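Local coordinates for protein type IV pilin structural subunit (PDB 3JYZ) that forms the repeating structural subunit from which the type IV pili of Pseudomonas aeruginosa are probably assembled, at residues P20-I25 with I115-T120. Residues are numbered along the deposited sequence; the frame is centred on the assembly and turned at random.
Sequences PAKLMI and IDWACT
With CG beside its backbone N (chi1 -67°) and every later torsion extended, Lys22 stretches out straight from helix 4-28 and lies along one face of the indole of Trp117, whose CB points at the helix and whose chi1 of -70° puts the ring beside its own backbone N. The contact belongs to the type IV pilin fold, in which a long N-terminal helix packs against an antiparallel sheet; here the axes of segments 20-25 and 115-120 come within 10.4 Å, roughly antiparallel, with 148° between their N-to-C directions. The two long side chains pass in opposite directions, and the lysine methylenes run over the pyrrole side of the indole. Lys22 CG sits over the CE2-NE1 side, toward the rim, 3.5 Å from Trp117 CE2. Lys22 CD makes a CH-pi contact almost directly above the five-membered ring, 3.7 Å from its centroid, and Lys22 CE lies 3.6 Å from Trp117 CG. Lys22 NZ travels further, to 3.9 Å from Trp117 CB, and its cation-pi contact is therefore off-centre; a weak, long ion pair with Glu19 also reaches this ammonium. Ile25 approaches the indole from the edge, in the ring plane, where its CD1 lies 3.5 Å from Trp117 CH2. Its other branch, CG2, meets Ile115 CD1, the two isoleucines crossing at about a right angle. Trp117 also touches Pro92 of the adjacent strand 87-95 and Ile70 of strand 70-74, the next one over. No direct hydrogen bond joins residues 20-25 to residues 115-120; instead one water, in the plane of the indole, accepts from Trp117 NE1 at 2.9 Å and donates to the backbone O of Lys22 at 2.8 Å.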
loop_
_atom_site.group_PDB
_atom_site.type_symbol
_atom_site.label_atom_id
_atom_site.label_comp_id
_atom_site.label_asym_id
_atom_site.label_seq_id
_atom_site.Cartn_x
_atom_site.Cartn_y
_atom_site.Cartn_z
ATOM N N PRO A 20 4.051 3.167 -9.037
ATOM C CA PRO A 20 3.189 3.675 -10.112
ATOM C C PRO A 20 1.702 3.747 -9.725
ATOM O O PRO A 20 0.949 4.535 -10.304
ATOM C CB PRO A 20 3.413 2.669 -11.249
ATOM C CG PRO A 20 4.757 2.093 -10.977
ATOM C CD PRO A 20 4.852 2.012 -9.479
ATOM N N ALA A 21 1.280 2.938 -8.762
ATOM C CA ALA A 21 -0.095 3.019 -8.273
ATOM C C ALA A 21 -0.304 4.303 -7.478
ATOM O O ALA A 21 -1.332 4.971 -7.622
ATOM C CB ALA A 21 -0.444 1.788 -7.425
ATOM N N LYS A 22 0.665 4.650 -6.637
ATOM C CA LYS A 22 0.609 5.916 -5.907
ATOM C C LYS A 22 0.544 7.082 -6.882
ATOM O O LYS A 22 -0.229 8.028 -6.689
ATOM C CB LYS A 22 1.836 6.073 -5.011
ATOM C CG LYS A 22 1.894 5.084 -3.853
ATOM C CD LYS A 22 3.084 5.420 -2.971
ATOM C CE LYS A 22 3.178 4.515 -1.760
ATOM N NZ LYS A 22 4.374 4.891 -0.949
ATOM N N LEU A 23 1.357 7.013 -7.929
ATOM C CA LEU A 23 1.395 8.071 -8.929
ATOM C C LEU A 23 0.055 8.184 -9.641
ATOM O O LEU A 23 -0.459 9.289 -9.817
ATOM C CB LEU A 23 2.507 7.813 -9.949
ATOM C CG LEU A 23 2.729 8.920 -10.984
ATOM C CD1 LEU A 23 3.031 10.256 -10.304
ATOM C CD2 LEU A 23 3.844 8.526 -11.944
HETATM N N MSE A 24 -0.510 7.046 -10.052
HETATM C CA MSE A 24 -1.809 7.045 -10.730
HETATM C C MSE A 24 -2.903 7.650 -9.856
HETATM O O MSE A 24 -3.748 8.399 -10.333
HETATM C CB MSE A 24 -2.217 5.634 -11.171
HETATM C CG MSE A 24 -3.650 5.555 -11.724
HETATM SE SE MSE A 24 -4.163 3.749 -12.317
HETATM C CE MSE A 24 -2.786 3.509 -13.710
ATOM N N ILE A 25 -2.897 7.315 -8.574
ATOM C CA ILE A 25 -3.884 7.875 -7.659
ATOM C C ILE A 25 -3.722 9.394 -7.571
ATOM O O ILE A 25 -4.705 10.132 -7.615
ATOM C CB ILE A 25 -3.800 7.214 -6.270
ATOM C CG1 ILE A 25 -4.352 5.790 -6.343
ATOM C CG2 ILE A 25 -4.581 8.025 -5.243
ATOM C CD1 ILE A 25 -3.928 4.916 -5.193
ATOM N N ILE A 115 -1.001 13.885 -0.995
ATOM C CA ILE A 115 -1.304 12.532 -0.542
ATOM C C ILE A 115 -0.140 11.919 0.235
ATOM O O ILE A 115 0.998 11.895 -0.239
ATOM C CB ILE A 115 -1.682 11.630 -1.730
ATOM C CG1 ILE A 115 -2.843 12.269 -2.510
ATOM C CG2 ILE A 115 -2.015 10.215 -1.251
ATOM C CD1 ILE A 115 -3.301 11.469 -3.712
ATOM N N ASP A 116 -0.445 11.437 1.436
ATOM C CA ASP A 116 0.533 10.787 2.300
ATOM C C ASP A 116 0.168 9.313 2.396
ATOM O O ASP A 116 -1.011 8.955 2.399
ATOM C CB ASP A 116 0.509 11.393 3.706
ATOM C CG ASP A 116 0.897 12.863 3.728
ATOM O OD1 ASP A 116 1.606 13.319 2.808
ATOM O OD2 ASP A 116 0.487 13.551 4.685
ATOM N N TRP A 117 1.176 8.455 2.471
ATOM C CA TRP A 117 0.951 7.025 2.546
ATOM C C TRP A 117 1.558 6.436 3.806
ATOM O O TRP A 117 2.702 6.745 4.166
ATOM C CB TRP A 117 1.559 6.334 1.327
ATOM C CG TRP A 117 0.845 6.618 0.044
ATOM C CD1 TRP A 117 1.067 7.664 -0.809
ATOM C CD2 TRP A 117 -0.192 5.833 -0.545
ATOM N NE1 TRP A 117 0.218 7.578 -1.894
ATOM C CE2 TRP A 117 -0.567 6.457 -1.752
ATOM C CE3 TRP A 117 -0.853 4.657 -0.166
ATOM C CZ2 TRP A 117 -1.568 5.952 -2.576
ATOM C CZ3 TRP A 117 -1.841 4.151 -0.987
ATOM C CH2 TRP A 117 -2.190 4.798 -2.178
ATOM N N ALA A 118 0.781 5.589 4.468
ATOM C CA ALA A 118 1.239 4.808 5.609
ATOM C C ALA A 118 1.419 3.356 5.188
ATOM O O ALA A 118 0.539 2.785 4.532
ATOM C CB ALA A 118 0.222 4.899 6.740
ATOM N N CYS A 119 2.560 2.767 5.533
ATOM C CA CYS A 119 2.784 1.353 5.262
ATOM C C CYS A 119 2.697 0.569 6.553
ATOM O O CYS A 119 3.337 0.937 7.540
ATOM C CB CYS A 119 4.153 1.122 4.632
ATOM S SG CYS A 119 4.442 -0.638 4.245
ATOM N N THR A 120 1.890 -0.499 6.573
ATOM C CA THR A 120 1.784 -1.330 7.726
ATOM C C THR A 120 2.038 -2.841 7.398
ATOM O O THR A 120 1.686 -3.309 6.378
ATOM C CB THR A 120 0.417 -1.183 8.434
ATOM O OG1 THR A 120 -0.607 -1.389 7.485
ATOM C CG2 THR A 120 0.271 0.185 9.051
HETATM O O HOH W 1 -0.201 9.275 -4.204
#